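Local coordinates for protein carbonic anhydrase (Trichomonas vaginalis, PDB 6Y04) that probably catalyses the reversible hydration of carbon dioxide to hydrogencarbonate as a zinc-dependent, beta-class carbonic anhydrase, at residues A27-M38 / G55-N65; P140-V151 / I161-H169. All coordinates share one frame; numbering follows the deposited sequence.

Interaction 1: A27-M38 / G55-N65. With ZN (zinc ion), chain C.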
loop_
_atom_site.group_PDB
_atom_site.type_symbol
_atom_site.label_atom_id
_atom_site.label_comp_id
_atom_site.label_asym_id
_atom_site.label_seq_id
_atom_site.Cartn_x
_atom_site.Cartn_y
_atom_site.Cartn_z
ATOM N N ALA A 27 -13.772 3.593 10.101
ATOM C CA ALA A 27 -12.709 4.515 10.487
ATOM C C ALA A 27 -11.742 3.829 11.456
ATOM O O ALA A 27 -12.167 3.067 12.321
ATOM C CB ALA A 27 -13.288 5.781 11.080
ATOM N N PRO A 28 -10.414 4.064 11.334
ATOM C CA PRO A 28 -9.435 3.502 12.269
ATOM C C PRO A 28 -9.608 4.017 13.696
ATOM O O PRO A 28 -9.555 5.226 13.942
ATOM C CB PRO A 28 -8.075 3.932 11.700
ATOM C CG PRO A 28 -8.387 5.111 10.797
ATOM C CD PRO A 28 -9.784 4.863 10.271
ATOM N N GLN A 29 -9.763 3.070 14.632
ATOM C CA GLN A 29 -10.204 3.380 15.983
ATOM C C GLN A 29 -9.072 3.947 16.843
ATOM O O GLN A 29 -9.324 4.430 17.943
ATOM C CB GLN A 29 -10.938 2.182 16.597
ATOM C CG GLN A 29 -12.278 1.883 15.923
ATOM C CD GLN A 29 -13.233 3.052 15.992
ATOM O OE1 GLN A 29 -13.763 3.386 17.050
ATOM N NE2 GLN A 29 -13.450 3.699 14.857
ATOM N N ARG A 30 -7.828 3.909 16.348
ATOM C CA ARG A 30 -6.732 4.525 17.083
ATOM C C ARG A 30 -6.254 5.787 16.365
ATOM O O ARG A 30 -5.304 6.432 16.812
ATOM C CB ARG A 30 -5.594 3.530 17.308
ATOM C CG ARG A 30 -5.860 2.546 18.436
ATOM C CD ARG A 30 -4.798 1.474 18.458
ATOM N NE ARG A 30 -3.457 1.981 18.716
ATOM C CZ ARG A 30 -2.357 1.237 18.667
ATOM N NH1 ARG A 30 -2.427 -0.055 18.385
ATOM N NH2 ARG A 30 -1.183 1.787 18.913
ATOM N N HIS A 31 -6.923 6.123 15.253
ATOM C CA HIS A 31 -6.731 7.375 14.537
ATOM C C HIS A 31 -5.303 7.482 14.011
ATOM O O HIS A 31 -4.711 8.562 14.037
ATOM C CB HIS A 31 -7.096 8.578 15.418
ATOM C CG HIS A 31 -8.378 8.438 16.167
ATOM N ND1 HIS A 31 -9.615 8.502 15.542
ATOM C CD2 HIS A 31 -8.615 8.244 17.480
ATOM C CE1 HIS A 31 -10.560 8.318 16.439
ATOM N NE2 HIS A 31 -9.973 8.184 17.641
ATOM N N ILE A 32 -4.758 6.361 13.524
ATOM C CA ILE A 32 -3.380 6.333 13.058
ATOM C C ILE A 32 -3.308 5.723 11.658
ATOM O O ILE A 32 -4.095 4.847 11.298
ATOM C CB ILE A 32 -2.454 5.617 14.064
ATOM C CG1 ILE A 32 -2.856 4.155 14.281
ATOM C CG2 ILE A 32 -2.379 6.390 15.375
ATOM C CD1 ILE A 32 -1.884 3.369 15.136
ATOM N N ALA A 33 -2.363 6.231 10.868
ATOM C CA ALA A 33 -2.041 5.678 9.567
ATOM C C ALA A 33 -0.619 5.121 9.607
ATOM O O ALA A 33 0.292 5.790 10.101
ATOM C CB ALA A 33 -2.179 6.755 8.514
ATOM N N ILE A 34 -0.444 3.899 9.082
ATOM C CA ILE A 34 0.867 3.291 8.894
ATOM C C ILE A 34 1.199 3.284 7.403
ATOM O O ILE A 34 0.398 2.803 6.602
ATOM C CB ILE A 34 0.919 1.858 9.464
ATOM C CG1 ILE A 34 0.268 1.730 10.848
ATOM C CG2 ILE A 34 2.337 1.304 9.437
ATOM C CD1 ILE A 34 0.974 2.469 11.975
ATOM N N VAL A 35 2.389 3.801 7.051
ATOM C CA VAL A 35 2.943 3.652 5.710
ATOM C C VAL A 35 4.136 2.702 5.772
ATOM O O VAL A 35 5.109 2.970 6.471
ATOM C CB VAL A 35 3.324 5.008 5.071
ATOM C CG1 VAL A 35 3.908 4.837 3.673
ATOM C CG2 VAL A 35 2.143 5.977 5.040
ATOM N N THR A 36 4.059 1.589 5.041
ATOM C CA THR A 36 5.146 0.624 5.090
ATOM C C THR A 36 5.381 0.031 3.702
ATOM O O THR A 36 4.785 0.481 2.724
ATOM C CB THR A 36 4.971 -0.370 6.249
ATOM O OG1 THR A 36 6.246 -0.960 6.504
ATOM C CG2 THR A 36 3.932 -1.440 5.986
ATOM N N CYS A 37 6.273 -0.965 3.641
ATOM C CA CYS A 37 6.732 -1.523 2.380
ATOM C C CYS A 37 5.857 -2.707 1.968
ATOM O O CYS A 37 5.184 -3.325 2.794
ATOM C CB CYS A 37 8.184 -1.971 2.470
ATOM S SG CYS A 37 8.822 -2.508 0.862
ATOM N N MET A 38 5.891 -3.030 0.674
ATOM C CA MET A 38 5.094 -4.125 0.145
ATOM C C MET A 38 5.765 -5.470 0.437
ATOM O O MET A 38 5.211 -6.510 0.093
ATOM C CB MET A 38 4.912 -3.971 -1.367
ATOM C CG MET A 38 6.187 -4.218 -2.137
ATOM S SD MET A 38 5.989 -4.050 -3.916
ATOM C CE MET A 38 7.560 -4.700 -4.487
ATOM N N GLY A 55 -8.924 -2.898 12.326
ATOM C CA GLY A 55 -9.894 -1.864 12.655
ATOM C C GLY A 55 -9.303 -0.671 13.408
ATOM O O GLY A 55 -10.020 0.277 13.710
ATOM N N GLU A 56 -7.987 -0.691 13.652
ATOM C CA GLU A 56 -7.336 0.313 14.487
ATOM C C GLU A 56 -6.610 1.371 13.653
ATOM O O GLU A 56 -6.504 2.513 14.077
ATOM C CB GLU A 56 -6.349 -0.338 15.459
ATOM C CG GLU A 56 -6.995 -1.220 16.507
ATOM C CD GLU A 56 -6.031 -1.651 17.599
ATOM O OE1 GLU A 56 -4.802 -1.766 17.326
ATOM O OE2 GLU A 56 -6.500 -1.855 18.730
ATOM N N ALA A 57 -6.092 0.990 12.480
ATOM C CA ALA A 57 -5.278 1.877 11.660
ATOM C C ALA A 57 -5.595 1.670 10.183
ATOM O O ALA A 57 -6.065 0.611 9.789
ATOM C CB ALA A 57 -3.814 1.616 11.915
ATOM N N THR A 58 -5.315 2.686 9.363
ATOM C CA THR A 58 -5.155 2.461 7.935
ATOM C C THR A 58 -3.702 2.068 7.687
ATOM O O THR A 58 -2.797 2.565 8.362
ATOM C CB THR A 58 -5.566 3.690 7.108
ATOM O OG1 THR A 58 -4.845 4.817 7.601
ATOM C CG2 THR A 58 -7.052 3.967 7.159
ATOM N N VAL A 59 -3.503 1.164 6.718
ATOM C CA VAL A 59 -2.179 0.713 6.332
ATOM C C VAL A 59 -2.006 0.943 4.834
ATOM O O VAL A 59 -2.812 0.473 4.037
ATOM C CB VAL A 59 -1.935 -0.762 6.725
ATOM C CG1 VAL A 59 -0.548 -1.239 6.307
ATOM C CG2 VAL A 59 -2.168 -1.003 8.213
ATOM N N ILE A 60 -0.947 1.682 4.480
ATOM C CA ILE A 60 -0.630 2.079 3.116
ATOM C C ILE A 60 0.707 1.423 2.795
ATOM O O ILE A 60 1.630 1.533 3.592
ATOM C CB ILE A 60 -0.547 3.623 3.050
ATOM C CG1 ILE A 60 -1.872 4.269 3.466
ATOM C CG2 ILE A 60 -0.075 4.112 1.687
ATOM C CD1 ILE A 60 -1.737 5.569 4.227
ATOM N N LYS A 61 0.799 0.708 1.667
ATOM C CA LYS A 61 2.024 -0.006 1.336
ATOM C C LYS A 61 2.417 0.202 -0.124
ATOM O O LYS A 61 1.610 0.011 -1.029
ATOM C CB LYS A 61 1.871 -1.516 1.534
ATOM C CG LYS A 61 1.583 -2.017 2.944
ATOM C CD LYS A 61 1.805 -3.507 2.994
ATOM C CE LYS A 61 1.293 -4.174 4.245
ATOM N NZ LYS A 61 1.474 -5.640 4.133
ATOM N N ALA A 62 3.697 0.521 -0.336
ATOM C CA ALA A 62 4.311 0.581 -1.650
ATOM C C ALA A 62 5.761 0.127 -1.529
ATOM O O ALA A 62 6.335 0.184 -0.446
ATOM C CB ALA A 62 4.228 1.989 -2.201
ATOM N N ALA A 63 6.353 -0.278 -2.657
ATOM C CA ALA A 63 7.757 -0.657 -2.699
ATOM C C ALA A 63 8.618 0.477 -2.153
ATOM O O ALA A 63 8.741 1.520 -2.784
ATOM C CB ALA A 63 8.144 -1.014 -4.115
ATOM N N GLY A 64 9.188 0.272 -0.959
ATOM C CA GLY A 64 10.131 1.217 -0.383
ATOM C C GLY A 64 9.470 2.316 0.448
ATOM O O GLY A 64 10.164 3.182 0.980
ATOM N N ASN A 65 8.134 2.280 0.551
ATOM C CA ASN A 65 7.362 3.143 1.442
ATOM C C ASN A 65 7.845 4.597 1.387
ATOM O O ASN A 65 8.016 5.241 2.426
ATOM C CB ASN A 65 7.381 2.627 2.888
ATOM C CG ASN A 65 8.780 2.367 3.407
ATOM O OD1 ASN A 65 9.329 1.284 3.204
ATOM N ND2 ASN A 65 9.370 3.356 4.058
HETATM ZN ZN ZN C . 11.125 -2.881 1.021
HETATM O O HOH W 1 4.084 -5.916 2.995
HETATM O O HOH W 2 11.433 -4.252 -0.398
#

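Interaction 2: P140-V151 / I161-H169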
loop_
_atom_site.group_PDB
_atom_site.type_symbol
_atom_site.label_atom_id
_atom_site.label_comp_id
_atom_site.label_asym_id
_atom_site.label_seq_id
_atom_site.Cartn_x
_atom_site.Cartn_y
_atom_site.Cartn_z
ATOM N N PRO A 140 17.545 2.673 3.561
ATOM C CA PRO A 140 16.276 2.643 4.295
ATOM C C PRO A 140 16.082 3.750 5.334
ATOM O O PRO A 140 15.004 4.341 5.395
ATOM C CB PRO A 140 16.270 1.254 4.957
ATOM C CG PRO A 140 17.136 0.407 4.047
ATOM C CD PRO A 140 18.213 1.360 3.566
ATOM N N ILE A 141 17.125 4.024 6.134
ATOM C CA ILE A 141 17.053 5.029 7.188
ATOM C C ILE A 141 16.906 6.421 6.569
ATOM O O ILE A 141 16.093 7.236 7.016
ATOM C CB ILE A 141 18.265 4.933 8.140
ATOM C CG1 ILE A 141 18.243 3.632 8.944
ATOM C CG2 ILE A 141 18.336 6.146 9.061
ATOM C CD1 ILE A 141 19.548 2.864 8.918
ATOM N N ASP A 142 17.707 6.680 5.532
ATOM C CA ASP A 142 17.705 7.983 4.895
ATOM C C ASP A 142 16.353 8.216 4.229
ATOM O O ASP A 142 15.839 9.329 4.273
ATOM C CB ASP A 142 18.959 8.203 4.043
ATOM C CG ASP A 142 20.038 9.027 4.746
ATOM O OD1 ASP A 142 20.432 8.680 5.898
ATOM O OD2 ASP A 142 20.469 10.028 4.143
ATOM N N ASN A 143 15.776 7.145 3.663
ATOM C CA ASN A 143 14.473 7.186 3.018
ATOM C C ASN A 143 13.386 7.498 4.044
ATOM O O ASN A 143 12.452 8.241 3.744
ATOM C CB ASN A 143 14.158 5.910 2.224
ATOM C CG ASN A 143 12.767 5.931 1.615
ATOM O OD1 ASN A 143 12.508 6.677 0.666
ATOM N ND2 ASN A 143 11.855 5.142 2.169
ATOM N N ILE A 144 13.507 6.922 5.246
ATOM C CA ILE A 144 12.553 7.185 6.311
ATOM C C ILE A 144 12.611 8.670 6.670
ATOM O O ILE A 144 11.582 9.345 6.683
ATOM C CB ILE A 144 12.795 6.293 7.543
ATOM C CG1 ILE A 144 12.453 4.826 7.276
ATOM C CG2 ILE A 144 12.022 6.822 8.748
ATOM C CD1 ILE A 144 13.189 3.853 8.186
ATOM N N LYS A 145 13.824 9.163 6.943
ATOM C CA LYS A 145 14.041 10.543 7.349
ATOM C C LYS A 145 13.497 11.497 6.285
ATOM O O LYS A 145 12.837 12.477 6.613
ATOM C CB LYS A 145 15.528 10.782 7.635
ATOM C CG LYS A 145 15.988 10.399 9.036
ATOM C CD LYS A 145 17.489 10.200 9.182
ATOM C CE LYS A 145 17.922 10.120 10.631
ATOM N NZ LYS A 145 19.293 9.574 10.792
ATOM N N ASN A 146 13.769 11.186 5.013
ATOM C CA ASN A 146 13.392 12.019 3.878
ATOM C C ASN A 146 11.880 11.952 3.644
ATOM O O ASN A 146 11.252 12.949 3.290
ATOM C CB ASN A 146 14.215 11.645 2.642
ATOM C CG ASN A 146 14.113 12.657 1.516
ATOM O OD1 ASN A 146 14.912 13.587 1.442
ATOM N ND2 ASN A 146 13.138 12.491 0.632
ATOM N N SER A 147 11.298 10.769 3.852
ATOM C CA SER A 147 9.873 10.575 3.659
ATOM C C SER A 147 9.095 11.347 4.714
ATOM O O SER A 147 8.115 12.013 4.395
ATOM C CB SER A 147 9.521 9.118 3.675
ATOM O OG SER A 147 9.878 8.528 2.445
ATOM N N VAL A 148 9.563 11.265 5.965
ATOM C CA VAL A 148 8.953 12.005 7.059
ATOM C C VAL A 148 9.029 13.503 6.766
ATOM O O VAL A 148 8.117 14.244 7.114
ATOM C CB VAL A 148 9.580 11.635 8.418
ATOM C CG1 VAL A 148 9.094 12.534 9.542
ATOM C CG2 VAL A 148 9.314 10.181 8.759
ATOM N N ARG A 149 10.103 13.935 6.096
ATOM C CA ARG A 149 10.262 15.345 5.769
ATOM C C ARG A 149 9.257 15.753 4.694
ATOM O O ARG A 149 8.631 16.801 4.810
ATOM C CB ARG A 149 11.704 15.663 5.365
ATOM C CG ARG A 149 12.021 17.150 5.361
ATOM C CD ARG A 149 13.258 17.512 4.554
ATOM N NE ARG A 149 13.485 16.567 3.464
ATOM C CZ ARG A 149 13.339 16.823 2.164
ATOM N NH1 ARG A 149 13.002 18.034 1.743
ATOM N NH2 ARG A 149 13.567 15.868 1.279
ATOM N N CYS A 150 9.098 14.917 3.661
ATOM C CA CYS A 150 8.270 15.267 2.513
ATOM C C CYS A 150 6.787 15.296 2.879
ATOM O O CYS A 150 6.033 16.082 2.315
ATOM C CB CYS A 150 8.519 14.355 1.314
ATOM S SG CYS A 150 10.085 14.717 0.468
ATOM N N VAL A 151 6.373 14.439 3.814
ATOM C CA VAL A 151 5.004 14.477 4.299
ATOM C C VAL A 151 4.805 15.759 5.109
ATOM O O VAL A 151 3.811 16.459 4.930
ATOM C CB VAL A 151 4.627 13.207 5.086
ATOM C CG1 VAL A 151 3.188 13.255 5.583
ATOM C CG2 VAL A 151 4.849 11.953 4.257
ATOM N N ILE A 161 -0.654 17.383 12.772
ATOM C CA ILE A 161 -0.654 15.935 12.615
ATOM C C ILE A 161 0.791 15.446 12.736
ATOM O O ILE A 161 1.589 15.636 11.819
ATOM C CB ILE A 161 -1.291 15.510 11.268
ATOM C CG1 ILE A 161 -2.747 15.967 11.114
ATOM C CG2 ILE A 161 -1.110 14.016 11.003
ATOM C CD1 ILE A 161 -3.761 15.219 11.948
ATOM N N PRO A 162 1.194 14.830 13.870
ATOM C CA PRO A 162 2.538 14.263 13.993
ATOM C C PRO A 162 2.879 13.218 12.928
ATOM O O PRO A 162 2.040 12.396 12.558
ATOM C CB PRO A 162 2.555 13.633 15.395
ATOM C CG PRO A 162 1.104 13.555 15.819
ATOM C CD PRO A 162 0.403 14.683 15.100
ATOM N N ILE A 163 4.123 13.283 12.436
ATOM C CA ILE A 163 4.652 12.298 11.506
ATOM C C ILE A 163 5.902 11.655 12.102
ATOM O O ILE A 163 6.930 12.321 12.267
ATOM C CB ILE A 163 4.934 12.923 10.129
ATOM C CG1 ILE A 163 3.702 13.663 9.606
ATOM C CG2 ILE A 163 5.400 11.851 9.157
ATOM C CD1 ILE A 163 4.040 14.850 8.762
ATOM N N HIS A 164 5.786 10.350 12.394
ATOM C CA HIS A 164 6.846 9.569 13.014
ATOM C C HIS A 164 7.557 8.713 11.971
ATOM O O HIS A 164 7.000 8.384 10.929
ATOM C CB HIS A 164 6.298 8.681 14.141
ATOM C CG HIS A 164 5.278 9.342 14.998
ATOM N ND1 HIS A 164 5.620 10.150 16.050
ATOM C CD2 HIS A 164 3.929 9.317 14.962
ATOM C CE1 HIS A 164 4.524 10.600 16.629
ATOM N NE2 HIS A 164 3.471 10.106 15.976
ATOM N N GLY A 165 8.795 8.338 12.295
ATOM C CA GLY A 165 9.580 7.455 11.457
ATOM C C GLY A 165 10.050 6.244 12.247
ATOM O O GLY A 165 10.623 6.397 13.319
ATOM N N LEU A 166 9.772 5.055 11.704
ATOM C CA LEU A 166 10.145 3.805 12.341
ATOM C C LEU A 166 10.931 2.949 11.355
ATOM O O LEU A 166 10.786 3.079 10.140
ATOM C CB LEU A 166 8.886 3.064 12.796
ATOM C CG LEU A 166 7.952 3.837 13.727
ATOM C CD1 LEU A 166 6.742 2.994 14.092
ATOM C CD2 LEU A 166 8.672 4.297 14.986
ATOM N N LEU A 167 11.733 2.049 11.921
ATOM C CA LEU A 167 12.440 1.041 11.157
ATOM C C LEU A 167 12.111 -0.319 11.765
ATOM O O LEU A 167 12.205 -0.504 12.979
ATOM C CB LEU A 167 13.940 1.355 11.200
ATOM C CG LEU A 167 14.864 0.288 10.610
ATOM C CD1 LEU A 167 14.965 0.426 9.098
ATOM C CD2 LEU A 167 16.253 0.372 11.235
ATOM N N ILE A 168 11.673 -1.248 10.903
ATOM C CA ILE A 168 11.419 -2.614 11.325
ATOM C C ILE A 168 12.434 -3.525 10.638
ATOM O O ILE A 168 12.815 -3.295 9.490
ATOM C CB ILE A 168 9.953 -3.045 11.072
ATOM C CG1 ILE A 168 9.664 -4.442 11.626
ATOM C CG2 ILE A 168 9.572 -2.932 9.602
ATOM C CD1 ILE A 168 8.203 -4.826 11.655
ATOM N N HIS A 169 12.870 -4.551 11.378
ATOM C CA HIS A 169 13.701 -5.602 10.818
ATOM C C HIS A 169 12.815 -6.715 10.263
ATOM O O HIS A 169 12.018 -7.307 10.990
ATOM C CB HIS A 169 14.715 -6.116 11.848
ATOM C CG HIS A 169 15.752 -6.980 11.213
ATOM N ND1 HIS A 169 15.442 -8.203 10.628
ATOM C CD2 HIS A 169 17.078 -6.800 11.030
ATOM C CE1 HIS A 169 16.532 -8.735 10.117
ATOM N NE2 HIS A 169 17.547 -7.898 10.361
#

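Interaction 1: A27-M38 / G55-N65
The guanidinium of Arg-30 meets the carboxylate of Glu-56 at its edge, while CD1 of Ile-32 lies over one face, 3.9 Å above the plane and displaced toward the rim. The two charged groups stand almost perpendicular, 89° apart: NH1 of Arg-30 keeps OE1 of Glu-56 close to the guanidinium plane at 3.1 Å but reaches that oxygen from above the carboxylate plane. This salt bridge is part of a wider network, since Glu-56 OE1 also accepts from Lys-53 N and Arg-30 NE binds Gln-3 of the second subunit. Next to it, the turn from Pro-28 to His-31 is held to the other segment by the backbone bonds Gln-29 N to Gly-55 O and Arg-30 N to Glu-56 O.

Beyond the turn, strands 32-36 and 57-61 run parallel, their backbones joined in a ladder from Ile-32 O to Ala-62 N. Ala-33, Val-35, Thr-58 and Ile-60 share one face, where Val-35 CG2 packs on Ile-60 CD1 at 4.0 Å. On the face of Ile-34 and Val-59, Thr-36 and Lys-61 lie side by side. The lysine chain, extended beyond CG, passes Cys-37 O and carries NZ to a water 2.9 Å away that also donates to Cys-37 O.

At the C-terminal ends, Cys-37 has SG anti to its backbone nitrogen (chi1 -174°), which carries the sulfur to the zinc ion at 2.3 Å. Gly-64 N, in the turn from Ala-62 to Asn-65, gives the same sulfur a nearly straight hydrogen bond (3.3 Å, 170°), a second partner beside the metal. Parallel neighbours of a beta-alpha-beta unit thus deliver a ligand to the zinc site of a beta-carbonic anhydrase, which His-96, Cys-99 and a water complete.

Interaction 2: P140-V151 / I161-H169
Helix 140-151 runs along strand 163-168, nearly antiparallel to it, the two segment axes at 167° and 8.2 Å apart at closest approach, with the backbones drawing nearest at Ile-144 and Gly-165, whose CA atoms are 5.9 Å apart. Aliphatic helix side chains meet strand side chains and backbone, and Gly-165 shows how a strand can admit a helix so closely. Its CA receives Ile-144 CG2 at 3.7 Å and, from the next turn of the helix, Val-148 CG2 at 3.8 Å. The two methyl groups rest directly on the glycine backbone, which lets the helix come close.

While CG2 of Ile-144 rests on the glycine, CD1 reaches along the strand to the carbonyl O of Leu-166 and to CD1 of Leu-167, 4.0 Å away; the isoleucine and leucine side chains cross at about a right angle. Val-148 spreads its two methyls along the strand, CG1 on Ile-163 and CG2 on His-164 O and Gly-165 CA. With CG1 anti to the backbone nitrogen (chi1 172°), Val-148 sets that methyl 3.8 Å from Ile-163 CG2, the two side chains passing in opposite directions. One turn on, Val-151 CG1 meets Ile-163 CD1 at 3.7 Å.

Val-151 also touches Leu-79 of helix 74-85, and both it and Ile-163 reach Ile-93 of strand 90-96, while Leu-167 packs on Ile-178 of strand 175-179. On the other face of the strand, His-164 stacks on Phe-92 and hydrogen-bonds Glu-90. In the sheet the strand sits between its parallel neighbour 90-96 and antiparallel 175-179, with the helix along one side.

Interactions 1 and 2 belong to one mixed sheet, with strand 90-96 lying between strand 32-36 of the first and strand 163-168 of the second. Their centres are 13 Å apart, yet they touch where the 62-65 turn meets the helix: Gly-64 O lies 2.8 Å from Asn-143 ND2, a weak hydrogen bond. The zinc site connects them too. Interaction 1 supplies the ligand Cys-37, whereas interaction 2 borders the site without binding the metal. The Pro-140 side chain comes to about 4 Å from that of Cys-99 and about 7 Å from zinc; the Leu-167 side chain comes to about 5 Å from that of His-96.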